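Local coordinates for protein sialidase B (Streptococcus pneumoniae serotype 4, PDB 4XJW) that cleaves alpha-(2->3), alpha-(2->6) and alpha-(2->8) linkages of terminal sialic acids in oligosaccharides, glycoproteins and glycolipids, as an intramolecular trans-sialidase of glycosyl hydrolase family 33, at residues F195-G198 against A203-F206; F206-L211 against F287-I292; A225-T230 against K236-T241; G229-K234 against V268-D273; T301-D306 against E431-F436. The protein carries 1 engineered substitution. All coordinates share one frame; numbering follows the deposited sequence.

Interaction 1: residues F195-G198 against A203-F206; sequences FQSG and ANYF
The ring of F206 lies under F195, and the part of F195 that presses on it is the CB methylene, which sits over the ring centre with CB 3.7 Å from the F206 CE1 atom. This CH-pi contact is only 11° off the ring normal. The torsion of F195 (chi1 -55°, CG anti to the carbonyl carbon) then carries its own ring onward to I223 and A240, leaving the two phenyl planes oblique at 32° with centroids 5.9 Å apart. The backbone follows the same ring: the Q196 C atom comes within 3.6 Å of F206 CE2, and S197 N, hydrogen-bonded to N645 OD1, arrives at the ring edge, near its plane. This is the tight end, carbon packed on the F206 ring at the start of strand 205-213.

Toward G198 the segments meet through polar atoms near solvent. S197 OG donates to N204 OD1 over 2.8 Å, approaching from above the carbonyl plane, while N204 ND2 is held by V268 O. A water links the backbones, accepting weakly from G198 N and donating to A203 O at 2.7 Å from the water oxygen. The two parts are thus held by different chemistry, carbon contacts on F206 and an N204 amide bonded at both ends, which probably limits how that amide can turn.

Interaction 2: residues F206-L211 against F287-I292; sequences FRIPTL and FIDSSI
Two strands from adjacent sheets of the sialidase propeller, 205-213 and 286-294, face each other here, with I208 meeting D289 and T210 meeting both S290 and I292. They run in the same direction, yet at 6.3 Å between the CA atoms of I208 and D289 they are too far apart for direct backbone pairing. The interval is bridged by one water, which donates to I208 O at 2.8 Å and accepts from S290 N at 3.0 Å.

The branches of I208 bracket a single carboxylate oxygen: CG1 and CG2 of I208 both lie 3.6 Å from D289 OD1. CB of D289 departs from the other strand, and its chi1 of -66° turns the carboxylate back. In a six-bladed propeller of this family the first strand of each blade lines the central axis, near which the substrate site is built. Accordingly, I208 also touches Y615, the probable nucleophile, and its CD1 rests over one face of the guanidinium of R207, probably a substrate-binding arginine, whose NE forms a salt bridge with E631.

Further along, T210 splits its two branches. CG2 of T210 comes to 3.4 Å from S290 O, while T210 OG1 passes 3.5 Å from the CD1 methyl of I292. With chi1 at 81°, that hydroxyl lies between the backbone N and carbonyl carbon. On strand 219-226, S222 OG is hydrogen-bonded to both T210 OG1 and S290 OG.

Interaction 3: residues A225-T230 against K236-T241; sequences ARYGGT and KINIAT. With DMS (dimethyl sulfoxide), chain C.
The hydroxyl of Y227 is gripped twice: N238 ND2 donates to Y227 OH at 3.2 Å, and a hydrogen bond joins the same oxygen to T201 O. The amide hydrogen bond is bent, with OH tilted from the amide plane and the ring and amide turned 72° against each other. K236 lies across the Y227 ring, its CE carbon 4.0 Å from the ring centroid and over the face, a CH-pi contact; the ammonium beyond adds at most a weak attraction. At the ring edge, in plane, stands K236 O, the acceptor of Y227 N at 3.0 Å.

Behind the turn the chains pair as an antiparallel hairpin. A225 and N238 form a hydrogen-bonded pair, with A225 N donating to N238 O at 2.8 Å and N238 N to A225 O at 3.0 Å. R226 and I237 are the next, non-hydrogen-bonded pair, their side chains side by side and pointing the same way. Extended from CG to NE, the arginine reaches T230 O with NH1, and D224 and D232 by salt bridges; its NH2 also binds the oxygen of a dimethyl sulfoxide, probably from the crystallisation liquor, at 3.1 Å. Strand 219-226 thus runs between 205-213, where Y205 pairs with R226, and 237-244, whose I237 bonds to F287 of strand 286-294 in the next sheet.

Interaction 4: residues G229-K234 against V268-D273; sequences GTHDSK and VYWPRD
The peptide entering G229 lies flat over the indole of W270, joining two loops of the sialidase propeller: the one between strands 219-226 and 237-244, which carries the probable proton acceptor D232, and the one leading to strand 286-294. On this face it is backbone that meets the ring. G229 N stands 3.4 Å above the indole plane, offset toward the rim, and G229 CA makes a CH-pi contact 4.0 Å from the centroid of the five-membered ring. Positive phi (69°) and the absence of a CB let the peptide come this near. On the opposite face the W270 ring is covered by its own neighbour, P271 CD, so the indole lies between the G229 backbone and the pyrrolidine ring of P271.

H231 comes at the indole differently. The two side chains cross at about a right angle, with ring planes 85° apart and the imidazole and five-membered-ring centroids 5.8 Å apart, an oblique pairing with little overlap. The imidazole meets H642 edge-to-face. The tryptophan is fixed through polar bonds to other parts of the chain: its backbone N to Y205 OH, its indole N-H to S279 O. That same NE1 atom of W270 is the point nearest the imidazole, 4.2 Å from H231 CD2.

Interaction 5: residues T301-D306 against E431-F436; sequences TILLAD and ESWEQF
W433 puts the far rim of its indole onto strand 301-308, overlapping T301 and L303, two residues on the same side of that strand. The touching atoms are those of the benzene half. CZ3 of W433 is 3.8 Å from L303 CB, and CH2 of W433 is 3.8 Å from the CG2 methyl of T301. T301 O joins them, also 3.8 Å from W433 CZ3 and oblique to the ring. L303 has CG anti to its own amide nitrogen (chi1 -180°), which lifts CD1 to a place over one indole face, 4.2 Å above the plane and toward the rim.

No hydrogen bond crosses between the two segments. The indole spans the 9.0 Å that separates the CA atoms of L303 and W433, and its N-H leaves the contact to reach T241 OG1 on strand 237-244. L303 touches I239 and T241 of that same strand, so the tryptophan is wedged where two propeller sheets meet, with its benzene half against one and its N-H bound to the other.

Within its own sheet strand 301-308 pairs with 420-426, T301 bonding to S426 and L303 to T424, so the turn that carries W433 leaves from the next strand. N428 OD1 accepts from S432 N, and S432 O is bonded to S426 OG. These bonds and the indole packed inward at the end of the turn are those of an Asp-box (BNR) motif, here the second repeat, with asparagine in the aspartate position, lying between outer strands of a sialidase blade.

Overall arrangement
Interactions 1 to 4 gather round the first four-stranded blade and its top loops, whereas interaction 5 lies farther out, its centre about 19 Å from that of the chain. Interactions 2 to 5 are buried; interaction 1 is only partly so, its F206 packing giving way to polar atoms at the surface. Strand 205-213 serves interaction 1 at its entry and interaction 2 farther along the strand. Interaction 3, a hairpin with regular backbone bonds, is nested in the loop that interaction 2 closes; its arginine forms a salt bridge with D232 of interaction 4. Water and hydroxyls mark interaction 2, ring faces interaction 4. Interaction 5 is apolar, tied to interaction 3 through T241 and to interaction 2 by strand pairing.

Interaction 1: residues F195-G198 against A203-F206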
# COMPACT_ATOMS: atom_id res chain seq x y z
N PHE A 195 -4.39 8.69 -1.30
CA PHE A 195 -4.06 8.27 -2.66
C PHE A 195 -5.15 7.33 -3.13
O PHE A 195 -5.65 6.51 -2.34
CB PHE A 195 -2.70 7.55 -2.64
CG PHE A 195 -1.60 8.36 -2.03
CD1 PHE A 195 -0.94 9.33 -2.78
CD2 PHE A 195 -1.24 8.18 -0.69
CE1 PHE A 195 0.08 10.12 -2.22
CE2 PHE A 195 -0.21 8.96 -0.12
CZ PHE A 195 0.45 9.91 -0.89
N GLN A 196 -5.56 7.44 -4.38
CA GLN A 196 -6.64 6.57 -4.85
C GLN A 196 -6.59 6.38 -6.35
O GLN A 196 -6.04 7.21 -7.06
CB GLN A 196 -8.00 7.13 -4.43
CG GLN A 196 -8.30 8.51 -4.99
CD GLN A 196 -9.22 9.30 -4.08
OE1 GLN A 196 -10.40 9.01 -3.97
NE2 GLN A 196 -8.66 10.32 -3.42
N SER A 197 -7.16 5.28 -6.83
CA SER A 197 -7.21 5.00 -8.26
C SER A 197 -7.83 6.14 -9.06
O SER A 197 -8.89 6.64 -8.72
CB SER A 197 -8.01 3.73 -8.52
OG SER A 197 -7.41 2.63 -7.90
N GLY A 198 -7.15 6.55 -10.12
CA GLY A 198 -7.69 7.59 -10.99
C GLY A 198 -7.26 8.99 -10.61
O GLY A 198 -7.62 9.97 -11.27
N ALA A 203 -1.59 5.69 -11.10
CA ALA A 203 -1.37 4.32 -10.68
C ALA A 203 -2.67 3.76 -10.15
O ALA A 203 -3.40 4.44 -9.42
CB ALA A 203 -0.29 4.23 -9.62
N ASN A 204 -2.95 2.51 -10.49
CA ASN A 204 -4.15 1.88 -9.99
C ASN A 204 -3.94 1.23 -8.63
O ASN A 204 -4.90 0.81 -7.99
CB ASN A 204 -4.67 0.85 -11.00
CG ASN A 204 -6.15 0.52 -10.83
OD1 ASN A 204 -6.95 1.35 -10.36
ND2 ASN A 204 -6.53 -0.70 -11.21
N TYR A 205 -2.68 1.16 -8.17
CA TYR A 205 -2.34 0.45 -6.93
C TYR A 205 -1.39 1.27 -6.07
O TYR A 205 -0.60 2.06 -6.60
CB TYR A 205 -1.75 -0.93 -7.23
CG TYR A 205 -2.63 -1.70 -8.18
CD1 TYR A 205 -3.75 -2.40 -7.72
CD2 TYR A 205 -2.40 -1.65 -9.55
CE1 TYR A 205 -4.60 -3.06 -8.60
CE2 TYR A 205 -3.23 -2.30 -10.44
CZ TYR A 205 -4.32 -2.99 -9.96
OH TYR A 205 -5.15 -3.61 -10.86
N PHE A 206 -1.48 1.09 -4.76
CA PHE A 206 -0.61 1.80 -3.82
C PHE A 206 -0.17 0.86 -2.73
O PHE A 206 -0.93 -0.03 -2.33
CB PHE A 206 -1.33 3.00 -3.20
CG PHE A 206 -1.76 4.01 -4.21
CD1 PHE A 206 -0.86 4.96 -4.67
CD2 PHE A 206 -3.03 3.95 -4.75
CE1 PHE A 206 -1.24 5.86 -5.64
CE2 PHE A 206 -3.42 4.87 -5.71
CZ PHE A 206 -2.52 5.81 -6.17
O HOH W 1 -4.35 6.89 -9.92

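Interaction 2: residues F206-L211 against F287-I292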
# COMPACT_ATOMS: atom_id res chain seq x y z
N PHE A 206 -1.48 1.09 -4.76
CA PHE A 206 -0.61 1.80 -3.82
C PHE A 206 -0.17 0.86 -2.73
O PHE A 206 -0.93 -0.03 -2.33
CB PHE A 206 -1.33 3.00 -3.20
CG PHE A 206 -1.76 4.01 -4.21
CD1 PHE A 206 -0.86 4.96 -4.67
CD2 PHE A 206 -3.03 3.95 -4.75
CE1 PHE A 206 -1.24 5.86 -5.64
CE2 PHE A 206 -3.42 4.87 -5.71
CZ PHE A 206 -2.52 5.81 -6.17
N ARG A 207 1.06 1.04 -2.26
CA ARG A 207 1.60 0.24 -1.17
C ARG A 207 2.62 1.08 -0.42
O ARG A 207 3.10 2.10 -0.93
CB ARG A 207 2.30 -1.05 -1.66
CG ARG A 207 1.36 -2.27 -1.94
CD ARG A 207 2.00 -3.60 -1.49
NE ARG A 207 2.21 -3.72 -0.06
CZ ARG A 207 2.95 -4.67 0.53
NH1 ARG A 207 3.55 -5.59 -0.23
NH2 ARG A 207 3.08 -4.71 1.87
N ILE A 208 2.94 0.64 0.79
CA ILE A 208 4.05 1.20 1.57
C ILE A 208 3.83 2.67 1.99
O ILE A 208 4.59 3.55 1.60
CB ILE A 208 5.42 1.08 0.84
CG1 ILE A 208 5.55 -0.20 0.01
CG2 ILE A 208 6.55 1.11 1.85
CD1 ILE A 208 5.39 -1.49 0.82
N PRO A 209 2.79 2.92 2.80
CA PRO A 209 2.46 4.29 3.21
C PRO A 209 3.41 4.83 4.26
O PRO A 209 3.96 4.06 5.07
CB PRO A 209 1.09 4.13 3.85
CG PRO A 209 1.08 2.71 4.36
CD PRO A 209 1.83 1.93 3.33
N THR A 210 3.59 6.15 4.27
CA THR A 210 4.33 6.84 5.32
C THR A 210 3.52 8.07 5.76
O THR A 210 2.64 8.54 5.03
CB THR A 210 5.75 7.29 4.88
OG1 THR A 210 5.66 8.51 4.14
CG2 THR A 210 6.44 6.20 4.04
N LEU A 211 3.80 8.53 6.98
CA LEU A 211 3.25 9.79 7.51
C LEU A 211 4.31 10.46 8.35
O LEU A 211 5.10 9.80 9.00
CB LEU A 211 2.04 9.49 8.41
CG LEU A 211 0.72 9.03 7.80
CD1 LEU A 211 -0.26 8.60 8.89
CD2 LEU A 211 0.12 10.12 6.92
N PHE A 287 11.16 2.98 -8.33
CA PHE A 287 11.56 3.33 -6.96
C PHE A 287 10.71 2.49 -6.04
O PHE A 287 9.61 2.09 -6.40
CB PHE A 287 11.32 4.81 -6.67
CG PHE A 287 12.04 5.74 -7.61
CD1 PHE A 287 11.43 6.17 -8.79
CD2 PHE A 287 13.31 6.21 -7.30
CE1 PHE A 287 12.10 7.04 -9.65
CE2 PHE A 287 13.99 7.07 -8.16
CZ PHE A 287 13.37 7.48 -9.34
N ILE A 288 11.20 2.21 -4.84
CA ILE A 288 10.41 1.39 -3.93
C ILE A 288 10.83 1.66 -2.49
O ILE A 288 12.01 1.85 -2.23
CB ILE A 288 10.52 -0.11 -4.32
CG1 ILE A 288 9.77 -1.01 -3.32
CG2 ILE A 288 12.00 -0.52 -4.47
CD1 ILE A 288 9.54 -2.43 -3.84
N ASP A 289 9.85 1.73 -1.58
CA ASP A 289 10.11 1.91 -0.14
C ASP A 289 10.68 3.27 0.22
O ASP A 289 11.89 3.48 0.19
CB ASP A 289 11.00 0.78 0.43
CG ASP A 289 10.33 -0.57 0.40
OD1 ASP A 289 9.12 -0.64 0.09
OD2 ASP A 289 11.01 -1.59 0.67
N SER A 290 9.80 4.20 0.56
CA SER A 290 10.22 5.55 0.87
C SER A 290 10.21 5.86 2.36
O SER A 290 9.53 5.17 3.15
CB SER A 290 9.37 6.58 0.12
OG SER A 290 8.02 6.58 0.55
N SER A 291 10.93 6.91 2.73
CA SER A 291 11.05 7.33 4.13
C SER A 291 11.26 8.84 4.18
O SER A 291 11.97 9.40 3.33
CB SER A 291 12.22 6.61 4.81
OG SER A 291 12.10 6.71 6.21
N ILE A 292 10.65 9.50 5.18
CA ILE A 292 10.66 10.96 5.28
C ILE A 292 11.23 11.45 6.62
O ILE A 292 10.99 10.84 7.66
CB ILE A 292 9.23 11.52 5.14
CG1 ILE A 292 8.72 11.34 3.72
CG2 ILE A 292 9.20 13.02 5.48
CD1 ILE A 292 7.22 11.63 3.60
O HOH W 2 6.82 4.20 -0.00

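Interaction 3: residues A225-T230 against K236-T241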
# COMPACT_ATOMS: atom_id res chain seq x y z
N ALA A 225 3.46 4.46 -5.63
CA ALA A 225 2.42 4.46 -6.64
C ALA A 225 2.80 3.29 -7.56
O ALA A 225 3.77 3.39 -8.32
CB ALA A 225 2.42 5.78 -7.40
N ARG A 226 2.08 2.18 -7.45
CA ARG A 226 2.48 0.96 -8.14
C ARG A 226 1.61 0.71 -9.36
O ARG A 226 0.37 0.62 -9.26
CB ARG A 226 2.46 -0.22 -7.16
CG ARG A 226 3.42 -0.06 -5.97
CD ARG A 226 3.85 -1.40 -5.41
NE ARG A 226 4.87 -1.24 -4.37
CZ ARG A 226 5.41 -2.24 -3.69
NH1 ARG A 226 5.01 -3.49 -3.92
NH2 ARG A 226 6.33 -1.98 -2.78
N TYR A 227 2.25 0.63 -10.52
CA TYR A 227 1.50 0.60 -11.78
C TYR A 227 1.17 -0.81 -12.27
O TYR A 227 0.08 -1.02 -12.80
CB TYR A 227 2.22 1.42 -12.87
CG TYR A 227 2.30 2.88 -12.51
CD1 TYR A 227 3.30 3.35 -11.65
CD2 TYR A 227 1.35 3.78 -12.98
CE1 TYR A 227 3.36 4.69 -11.29
CE2 TYR A 227 1.40 5.13 -12.62
CZ TYR A 227 2.41 5.57 -11.78
OH TYR A 227 2.49 6.89 -11.41
N GLY A 228 2.10 -1.74 -12.07
CA GLY A 228 1.99 -3.11 -12.56
C GLY A 228 1.41 -4.04 -11.51
O GLY A 228 2.06 -5.01 -11.07
N GLY A 229 0.18 -3.76 -11.09
CA GLY A 229 -0.39 -4.47 -9.97
C GLY A 229 0.33 -4.07 -8.69
O GLY A 229 1.04 -3.06 -8.66
N THR A 230 0.18 -4.87 -7.64
CA THR A 230 0.78 -4.56 -6.34
C THR A 230 2.20 -5.10 -6.15
O THR A 230 2.80 -4.89 -5.10
CB THR A 230 -0.11 -5.01 -5.18
OG1 THR A 230 -0.48 -6.38 -5.38
CG2 THR A 230 -1.36 -4.15 -5.09
N LYS A 236 6.94 -1.14 -12.61
CA LYS A 236 6.95 0.32 -12.68
C LYS A 236 6.32 0.82 -11.39
O LYS A 236 5.15 0.52 -11.08
CB LYS A 236 6.20 0.89 -13.88
CG LYS A 236 6.26 2.43 -13.86
CD LYS A 236 5.42 3.10 -14.95
CE LYS A 236 5.43 4.61 -14.74
NZ LYS A 236 6.81 5.18 -14.72
N ILE A 237 7.12 1.54 -10.62
CA ILE A 237 6.66 2.17 -9.39
C ILE A 237 7.29 3.54 -9.27
O ILE A 237 8.48 3.69 -9.53
CB ILE A 237 7.07 1.34 -8.15
CG1 ILE A 237 6.60 -0.11 -8.27
CG2 ILE A 237 6.56 2.02 -6.87
CD1 ILE A 237 7.25 -1.05 -7.24
N ASN A 238 6.49 4.54 -8.89
CA ASN A 238 6.98 5.89 -8.58
C ASN A 238 6.73 6.17 -7.10
O ASN A 238 5.90 5.51 -6.49
CB ASN A 238 6.24 6.95 -9.41
CG ASN A 238 6.60 6.93 -10.90
OD1 ASN A 238 7.71 6.59 -11.28
ND2 ASN A 238 5.64 7.32 -11.74
N ILE A 239 7.41 7.17 -6.53
CA ILE A 239 7.09 7.64 -5.18
C ILE A 239 6.23 8.89 -5.28
O ILE A 239 6.61 9.86 -5.93
CB ILE A 239 8.35 7.96 -4.36
CG1 ILE A 239 9.33 6.77 -4.34
CG2 ILE A 239 7.97 8.37 -2.94
CD1 ILE A 239 8.72 5.45 -3.83
N ALA A 240 5.06 8.86 -4.64
CA ALA A 240 4.13 10.00 -4.67
C ALA A 240 3.96 10.56 -3.27
O ALA A 240 4.19 9.86 -2.28
CB ALA A 240 2.78 9.59 -5.26
N THR A 241 3.57 11.83 -3.20
CA THR A 241 3.35 12.50 -1.91
C THR A 241 2.07 13.33 -1.92
O THR A 241 1.62 13.78 -2.97
CB THR A 241 4.54 13.41 -1.46
OG1 THR A 241 4.75 14.45 -2.41
CG2 THR A 241 5.84 12.64 -1.36
S DMS C . 8.24 -3.86 0.70
O DMS C . 8.17 -2.99 -0.52
C1 DMS C . 6.83 -5.00 0.66
C2 DMS C . 9.56 -5.07 0.41

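Interaction 4: residues G229-K234 against V268-D273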
# COMPACT_ATOMS: atom_id res chain seq x y z
N GLY A 229 0.18 -3.76 -11.09
CA GLY A 229 -0.39 -4.47 -9.97
C GLY A 229 0.33 -4.07 -8.69
O GLY A 229 1.04 -3.06 -8.66
N THR A 230 0.18 -4.87 -7.64
CA THR A 230 0.78 -4.56 -6.34
C THR A 230 2.20 -5.10 -6.15
O THR A 230 2.80 -4.89 -5.10
CB THR A 230 -0.11 -5.01 -5.18
OG1 THR A 230 -0.48 -6.38 -5.38
CG2 THR A 230 -1.36 -4.15 -5.09
N HIS A 231 2.73 -5.79 -7.17
CA HIS A 231 4.05 -6.44 -7.06
C HIS A 231 5.18 -5.48 -6.65
O HIS A 231 5.24 -4.33 -7.10
CB HIS A 231 4.47 -7.06 -8.40
CG HIS A 231 3.56 -8.14 -8.89
ND1 HIS A 231 3.15 -9.20 -8.10
CD2 HIS A 231 3.02 -8.35 -10.11
CE1 HIS A 231 2.38 -10.01 -8.81
NE2 HIS A 231 2.29 -9.51 -10.04
N ASP A 232 6.10 -5.98 -5.82
CA ASP A 232 7.34 -5.27 -5.58
C ASP A 232 8.14 -5.21 -6.89
O ASP A 232 7.84 -5.96 -7.84
CB ASP A 232 8.24 -6.00 -4.57
CG ASP A 232 7.65 -6.11 -3.18
OD1 ASP A 232 6.58 -5.53 -2.91
OD2 ASP A 232 8.27 -6.81 -2.35
N SER A 233 9.16 -4.38 -6.93
CA SER A 233 10.13 -4.37 -8.04
C SER A 233 10.65 -5.79 -8.30
O SER A 233 10.79 -6.55 -7.34
CB SER A 233 11.29 -3.44 -7.70
OG SER A 233 10.83 -2.12 -7.47
N LYS A 234 10.95 -6.17 -9.55
CA LYS A 234 10.88 -5.33 -10.74
C LYS A 234 9.44 -4.97 -11.09
O LYS A 234 8.54 -5.81 -11.02
CB LYS A 234 11.54 -6.06 -11.92
CG LYS A 234 10.88 -7.40 -12.26
CD LYS A 234 11.63 -8.20 -13.31
CE LYS A 234 10.91 -9.52 -13.57
NZ LYS A 234 11.33 -10.21 -14.83
N VAL A 268 -3.93 0.60 -15.07
CA VAL A 268 -4.20 -0.72 -15.65
C VAL A 268 -4.91 -1.60 -14.63
O VAL A 268 -4.55 -1.63 -13.45
CB VAL A 268 -2.89 -1.43 -16.07
CG1 VAL A 268 -3.20 -2.72 -16.82
CG2 VAL A 268 -2.05 -0.50 -16.93
N TYR A 269 -5.93 -2.31 -15.09
CA TYR A 269 -6.52 -3.37 -14.30
C TYR A 269 -5.61 -4.59 -14.40
O TYR A 269 -5.54 -5.23 -15.45
CB TYR A 269 -7.91 -3.73 -14.82
CG TYR A 269 -8.44 -4.98 -14.16
CD1 TYR A 269 -9.00 -4.94 -12.89
CD2 TYR A 269 -8.32 -6.22 -14.79
CE1 TYR A 269 -9.46 -6.09 -12.27
CE2 TYR A 269 -8.78 -7.38 -14.18
CZ TYR A 269 -9.35 -7.31 -12.93
OH TYR A 269 -9.80 -8.46 -12.33
N TRP A 270 -4.90 -4.90 -13.33
CA TRP A 270 -3.99 -6.04 -13.34
C TRP A 270 -4.78 -7.31 -13.06
O TRP A 270 -5.60 -7.35 -12.15
CB TRP A 270 -2.89 -5.86 -12.29
CG TRP A 270 -1.55 -6.31 -12.79
CD1 TRP A 270 -0.87 -7.45 -12.43
CD2 TRP A 270 -0.78 -5.68 -13.81
NE1 TRP A 270 0.30 -7.53 -13.14
CE2 TRP A 270 0.38 -6.45 -13.99
CE3 TRP A 270 -0.94 -4.51 -14.56
CZ2 TRP A 270 1.38 -6.10 -14.91
CZ3 TRP A 270 0.04 -4.16 -15.46
CH2 TRP A 270 1.18 -4.95 -15.64
N PRO A 271 -4.54 -8.36 -13.87
CA PRO A 271 -5.32 -9.60 -13.73
C PRO A 271 -5.14 -10.28 -12.37
O PRO A 271 -4.03 -10.32 -11.81
CB PRO A 271 -4.78 -10.48 -14.88
CG PRO A 271 -3.42 -9.92 -15.19
CD PRO A 271 -3.53 -8.43 -14.93
N ARG A 272 -6.25 -10.81 -11.85
CA ARG A 272 -6.28 -11.47 -10.54
C ARG A 272 -6.48 -12.99 -10.65
O ARG A 272 -6.54 -13.69 -9.64
CB ARG A 272 -7.37 -10.85 -9.65
CG ARG A 272 -7.35 -9.31 -9.62
CD ARG A 272 -8.12 -8.74 -8.41
NE ARG A 272 -7.41 -9.11 -7.20
CZ ARG A 272 -7.78 -10.12 -6.41
NH1 ARG A 272 -8.90 -10.78 -6.65
NH2 ARG A 272 -7.05 -10.45 -5.35
N ASP A 273 -6.59 -13.52 -11.86
CA ASP A 273 -6.75 -14.98 -12.02
C ASP A 273 -5.46 -15.74 -11.75
O ASP A 273 -4.38 -15.17 -11.77
CB ASP A 273 -7.23 -15.28 -13.42
CG ASP A 273 -6.21 -14.89 -14.45
OD1 ASP A 273 -6.19 -13.68 -14.81
OD2 ASP A 273 -5.43 -15.76 -14.88

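Interaction 5: residues T301-D306 against E431-F436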
# COMPACT_ATOMS: atom_id res chain seq x y z
N THR A 301 12.55 19.28 3.94
CA THR A 301 12.03 17.94 4.15
C THR A 301 12.87 17.04 3.26
O THR A 301 13.17 17.40 2.11
CB THR A 301 10.55 17.84 3.74
OG1 THR A 301 9.79 18.81 4.46
CG2 THR A 301 10.00 16.46 4.05
N ILE A 302 13.27 15.90 3.80
CA ILE A 302 14.13 14.98 3.07
C ILE A 302 13.45 13.62 2.89
O ILE A 302 12.94 13.04 3.85
CB ILE A 302 15.47 14.82 3.79
CG1 ILE A 302 16.18 16.18 3.84
CG2 ILE A 302 16.32 13.75 3.13
CD1 ILE A 302 17.47 16.17 4.64
N LEU A 303 13.42 13.13 1.66
CA LEU A 303 12.80 11.84 1.37
C LEU A 303 13.81 10.90 0.73
O LEU A 303 14.50 11.28 -0.22
CB LEU A 303 11.55 12.03 0.48
CG LEU A 303 10.73 10.80 0.05
CD1 LEU A 303 9.28 11.17 -0.19
CD2 LEU A 303 11.29 10.17 -1.22
N LEU A 304 13.91 9.69 1.27
CA LEU A 304 14.76 8.67 0.68
C LEU A 304 13.90 7.55 0.08
O LEU A 304 12.77 7.34 0.51
CB LEU A 304 15.74 8.10 1.71
CG LEU A 304 17.08 8.82 1.90
CD1 LEU A 304 16.90 10.27 2.29
CD2 LEU A 304 17.93 8.09 2.93
N ALA A 305 14.43 6.85 -0.92
CA ALA A 305 13.78 5.65 -1.47
C ALA A 305 14.82 4.73 -2.10
O ALA A 305 15.90 5.18 -2.47
CB ALA A 305 12.70 6.02 -2.50
N ASP A 306 14.50 3.45 -2.23
CA ASP A 306 15.36 2.58 -3.02
C ASP A 306 15.17 2.91 -4.50
O ASP A 306 14.05 3.25 -4.91
CB ASP A 306 15.01 1.10 -2.86
CG ASP A 306 15.05 0.62 -1.42
OD1 ASP A 306 15.81 1.16 -0.59
OD2 ASP A 306 14.32 -0.36 -1.13
N GLU A 431 5.47 20.69 -1.55
CA GLU A 431 4.77 21.23 -2.71
C GLU A 431 5.49 20.93 -4.03
O GLU A 431 4.87 20.89 -5.09
CB GLU A 431 4.51 22.74 -2.55
CG GLU A 431 3.55 23.05 -1.41
CD GLU A 431 3.72 24.45 -0.86
OE1 GLU A 431 4.17 25.33 -1.62
OE2 GLU A 431 3.43 24.67 0.34
N SER A 432 6.81 20.73 -3.94
CA SER A 432 7.60 20.18 -5.04
C SER A 432 8.86 19.52 -4.48
O SER A 432 9.27 19.81 -3.35
CB SER A 432 7.98 21.27 -6.04
OG SER A 432 8.88 22.20 -5.47
N TRP A 433 9.46 18.64 -5.28
CA TRP A 433 10.66 17.90 -4.90
C TRP A 433 11.77 18.10 -5.92
O TRP A 433 11.50 18.19 -7.12
CB TRP A 433 10.33 16.40 -4.79
CG TRP A 433 9.33 16.09 -3.72
CD1 TRP A 433 7.98 15.97 -3.87
CD2 TRP A 433 9.59 15.90 -2.32
NE1 TRP A 433 7.39 15.68 -2.66
CE2 TRP A 433 8.36 15.64 -1.70
CE3 TRP A 433 10.76 15.89 -1.55
CZ2 TRP A 433 8.25 15.41 -0.31
CZ3 TRP A 433 10.66 15.66 -0.17
CH2 TRP A 433 9.41 15.41 0.43
N GLU A 434 13.00 18.17 -5.42
CA GLU A 434 14.19 18.28 -6.24
C GLU A 434 14.48 17.01 -7.02
O GLU A 434 13.91 15.95 -6.73
CB GLU A 434 15.41 18.57 -5.37
CG GLU A 434 15.38 19.95 -4.70
CD GLU A 434 15.27 21.07 -5.72
OE1 GLU A 434 15.99 21.01 -6.74
OE2 GLU A 434 14.46 21.99 -5.50
N GLN A 435 15.37 17.11 -7.99
CA GLN A 435 15.86 15.91 -8.67
C GLN A 435 16.64 15.06 -7.67
O GLN A 435 17.44 15.57 -6.89
CB GLN A 435 16.72 16.28 -9.87
CG GLN A 435 15.95 16.97 -11.00
CD GLN A 435 14.81 16.12 -11.54
OE1 GLN A 435 14.92 14.90 -11.64
NE2 GLN A 435 13.71 16.77 -11.89
N PHE A 436 16.42 13.75 -7.71
CA PHE A 436 17.06 12.86 -6.75
C PHE A 436 18.57 12.74 -6.96
O PHE A 436 19.07 12.93 -8.06
CB PHE A 436 16.37 11.48 -6.69
CG PHE A 436 16.66 10.57 -7.87
CD1 PHE A 436 17.86 9.86 -7.95
CD2 PHE A 436 15.72 10.41 -8.88
CE1 PHE A 436 18.12 9.03 -9.02
CE2 PHE A 436 15.98 9.58 -9.96
CZ PHE A 436 17.18 8.89 -10.02